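PDB 2GSL: hypothetical protein from Fusobacterium nucleatum subsp. nucleatum, which might be a ribonuclease of the MrnC family involved in RNA processing, and binds a magnesium ion. Local coordinates for residues 24-28 against 48-52. Residues are numbered along the deposited sequence; the frame is centred on the assembly and turned at random.
Sequences AIWEL and VKAKV
With CG of W26 set anti to the backbone N (chi1 -168°), the indole is carried from helix 15-34 toward residues 48-52, and its NE1 meets the main-chain O of K51. This hydrogen bond is the polar link across the contact: NE1 to O is 2.8 Å, the N-H...O angle is 171°, and the oxygen sits almost exactly in the ring plane while the donor lies in the carbonyl plane. The near-linear, in-plane bond holds the turn of the indole about its side-chain bonds, and a buried N-H is satisfied. Beside the bond, CG2 of V52 reaches the same edge, 3.8 Å from CD1 of W26. That methyl also serves the neighbouring helix residue, lying 3.7 Å from CG of E27, so it sits in the notch between the two side chains. Both helices belong to the all-helical ribonuclease III domain, where the short segments run roughly antiparallel at 142°; the indole of W26 and the bent chain of E27 span the 10.5 Å between the axes. The W26 ring also packs on L102 and I106 of helix 93-111 and on I121, I122 and V125 of helix 115-127. E27 bends at its second torsion, which carries its carboxylate over toward V48; there OE1 lies near CG1, the two side chains crossing at about a right angle. The charge is answered within its own helix, by a salt bridge from OE2 to R31. V48 also packs on I30 and R31, and on F20 of the second subunit. D23, the probable catalytic residue, binds magnesium together with E103, and the side chain of V52 comes within about 6 Å of that ion.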
ATOM      1  N   ALA A  24      -3.867   0.152   2.560  1.00 21.55           N
ATOM      2  CA  ALA A  24      -2.654  -0.049   1.772  1.00 20.95           C
ATOM      3  C   ALA A  24      -2.875   0.386   0.326  1.00 20.74           C
ATOM      4  O   ALA A  24      -1.979   0.965  -0.307  1.00 20.78           O
ATOM      5  CB  ALA A  24      -2.229  -1.515   1.818  1.00 19.87           C
ATOM      6  N   ILE A  25      -4.077   0.124  -0.187  1.00 18.40           N
ATOM      7  CA  ILE A  25      -4.428   0.474  -1.566  1.00 17.11           C
ATOM      8  C   ILE A  25      -4.449   1.991  -1.721  1.00 17.29           C
ATOM      9  O   ILE A  25      -3.994   2.537  -2.737  1.00 14.48           O
ATOM     10  CB  ILE A  25      -5.830  -0.110  -1.954  1.00 18.11           C
ATOM     11  CG1 ILE A  25      -5.799  -1.641  -1.878  1.00 19.71           C
ATOM     12  CG2 ILE A  25      -6.217   0.281  -3.369  1.00 14.99           C
ATOM     13  CD1 ILE A  25      -7.151  -2.277  -2.025  1.00 20.34           C
ATOM     14  N   TRP A  26      -4.990   2.665  -0.705  1.00 16.59           N
ATOM     15  CA  TRP A  26      -5.094   4.127  -0.699  1.00 14.65           C
ATOM     16  C   TRP A  26      -3.702   4.737  -0.670  1.00 13.87           C
ATOM     17  O   TRP A  26      -3.396   5.603  -1.498  1.00 12.69           O
ATOM     18  CB  TRP A  26      -5.894   4.602   0.520  1.00 15.89           C
ATOM     19  CG  TRP A  26      -6.292   6.031   0.474  1.00 13.70           C
ATOM     20  CD1 TRP A  26      -5.731   7.055   1.165  1.00 14.48           C
ATOM     21  CD2 TRP A  26      -7.359   6.602  -0.296  1.00 12.33           C
ATOM     22  NE1 TRP A  26      -6.378   8.235   0.870  1.00 12.95           N
ATOM     23  CE2 TRP A  26      -7.374   7.980  -0.031  1.00 12.35           C
ATOM     24  CE3 TRP A  26      -8.287   6.081  -1.203  1.00 12.77           C
ATOM     25  CZ2 TRP A  26      -8.301   8.840  -0.614  1.00 15.10           C
ATOM     26  CZ3 TRP A  26      -9.209   6.935  -1.786  1.00 11.99           C
ATOM     27  CH2 TRP A  26      -9.203   8.297  -1.500  1.00 13.34           C
ATOM     28  N   GLU A  27      -2.852   4.290   0.254  1.00 12.74           N
ATOM     29  CA  GLU A  27      -1.502   4.854   0.313  1.00 15.09           C
ATOM     30  C   GLU A  27      -0.858   4.769  -1.058  1.00 16.11           C
ATOM     31  O   GLU A  27      -0.458   5.786  -1.624  1.00 18.06           O
ATOM     32  CB  GLU A  27      -0.615   4.142   1.352  1.00 13.75           C
ATOM     33  CG  GLU A  27      -0.482   4.894   2.680  1.00 19.33           C
ATOM     34  CD  GLU A  27       0.781   5.754   2.787  1.00 23.87           C
ATOM     35  OE1 GLU A  27       0.991   6.665   1.966  1.00 27.58           O
ATOM     36  OE2 GLU A  27       1.586   5.535   3.716  1.00 26.95           O
ATOM     37  N   LEU A  28      -0.788   3.555  -1.601  1.00 17.75           N
ATOM     38  CA  LEU A  28      -0.173   3.317  -2.914  1.00 17.82           C
ATOM     39  C   LEU A  28      -0.586   4.324  -3.973  1.00 17.28           C
ATOM     40  O   LEU A  28       0.264   4.955  -4.591  1.00 21.02           O
ATOM     41  CB  LEU A  28      -0.508   1.908  -3.413  1.00 18.42           C
ATOM     42  CG  LEU A  28       0.148   1.508  -4.723  1.00 16.03           C
ATOM     43  CD1 LEU A  28       1.647   1.796  -4.648  1.00 16.55           C
ATOM     44  CD2 LEU A  28      -0.102   0.050  -4.975  1.00 16.67           C
ATOM     45  N   VAL A  48       1.509  13.534   1.051  1.00 31.61           N
ATOM     46  CA  VAL A  48       0.910  12.216   1.167  1.00 29.69           C
ATOM     47  C   VAL A  48       0.052  12.136   2.422  1.00 30.26           C
ATOM     48  O   VAL A  48      -1.119  11.747   2.355  1.00 30.68           O
ATOM     49  CB  VAL A  48       1.983  11.120   1.224  1.00 28.83           C
ATOM     50  CG1 VAL A  48       1.329   9.769   1.428  1.00 28.38           C
ATOM     51  CG2 VAL A  48       2.793  11.124  -0.064  1.00 28.65           C
ATOM     52  N   LYS A  49       0.635  12.518   3.558  1.00 28.64           N
ATOM     53  CA  LYS A  49      -0.068  12.487   4.837  1.00 27.84           C
ATOM     54  C   LYS A  49      -1.322  13.336   4.810  1.00 27.60           C
ATOM     55  O   LYS A  49      -2.298  13.069   5.520  1.00 27.77           O
ATOM     56  CB  LYS A  49       0.831  12.983   5.969  1.00 28.70           C
ATOM     57  CG  LYS A  49       1.993  12.075   6.272  1.00 30.56           C
ATOM     58  CD  LYS A  49       2.711  12.489   7.543  1.00 34.79           C
ATOM     59  CE  LYS A  49       3.913  11.572   7.813  1.00 39.47           C
ATOM     60  NZ  LYS A  49       4.666  11.919   9.064  1.00 40.79           N
ATOM     61  N   ALA A  50      -1.291  14.370   3.986  1.00 25.51           N
ATOM     62  CA  ALA A  50      -2.419  15.260   3.882  1.00 24.06           C
ATOM     63  C   ALA A  50      -3.641  14.546   3.344  1.00 23.58           C
ATOM     64  O   ALA A  50      -4.742  14.807   3.805  1.00 26.46           O
ATOM     65  CB  ALA A  50      -2.066  16.445   2.990  1.00 23.17           C
ATOM     66  N   LYS A  51      -3.475  13.645   2.380  1.00 23.05           N
ATOM     67  CA  LYS A  51      -4.655  12.968   1.836  1.00 24.31           C
ATOM     68  C   LYS A  51      -4.776  11.527   2.283  1.00 23.18           C
ATOM     69  O   LYS A  51      -5.568  10.770   1.736  1.00 23.74           O
ATOM     70  CB  LYS A  51      -4.666  12.983   0.301  1.00 26.93           C
ATOM     71  CG  LYS A  51      -3.960  14.131  -0.361  1.00 26.39           C
ATOM     72  CD  LYS A  51      -4.501  15.479   0.032  1.00 28.68           C
ATOM     73  CE  LYS A  51      -3.637  16.559  -0.627  1.00 30.73           C
ATOM     74  NZ  LYS A  51      -2.162  16.261  -0.435  1.00 27.05           N
ATOM     75  N   VAL A  52      -3.998  11.159   3.284  1.00 23.17           N
ATOM     76  CA  VAL A  52      -4.010   9.807   3.792  1.00 23.36           C
ATOM     77  C   VAL A  52      -4.635   9.724   5.205  1.00 25.16           C
ATOM     78  O   VAL A  52      -4.868   8.629   5.719  1.00 25.38           O
ATOM     79  CB  VAL A  52      -2.556   9.269   3.795  1.00 22.75           C
ATOM     80  CG1 VAL A  52      -2.093   8.966   5.208  1.00 21.79           C
ATOM     81  CG2 VAL A  52      -2.444   8.054   2.894  1.00 23.43           C
TER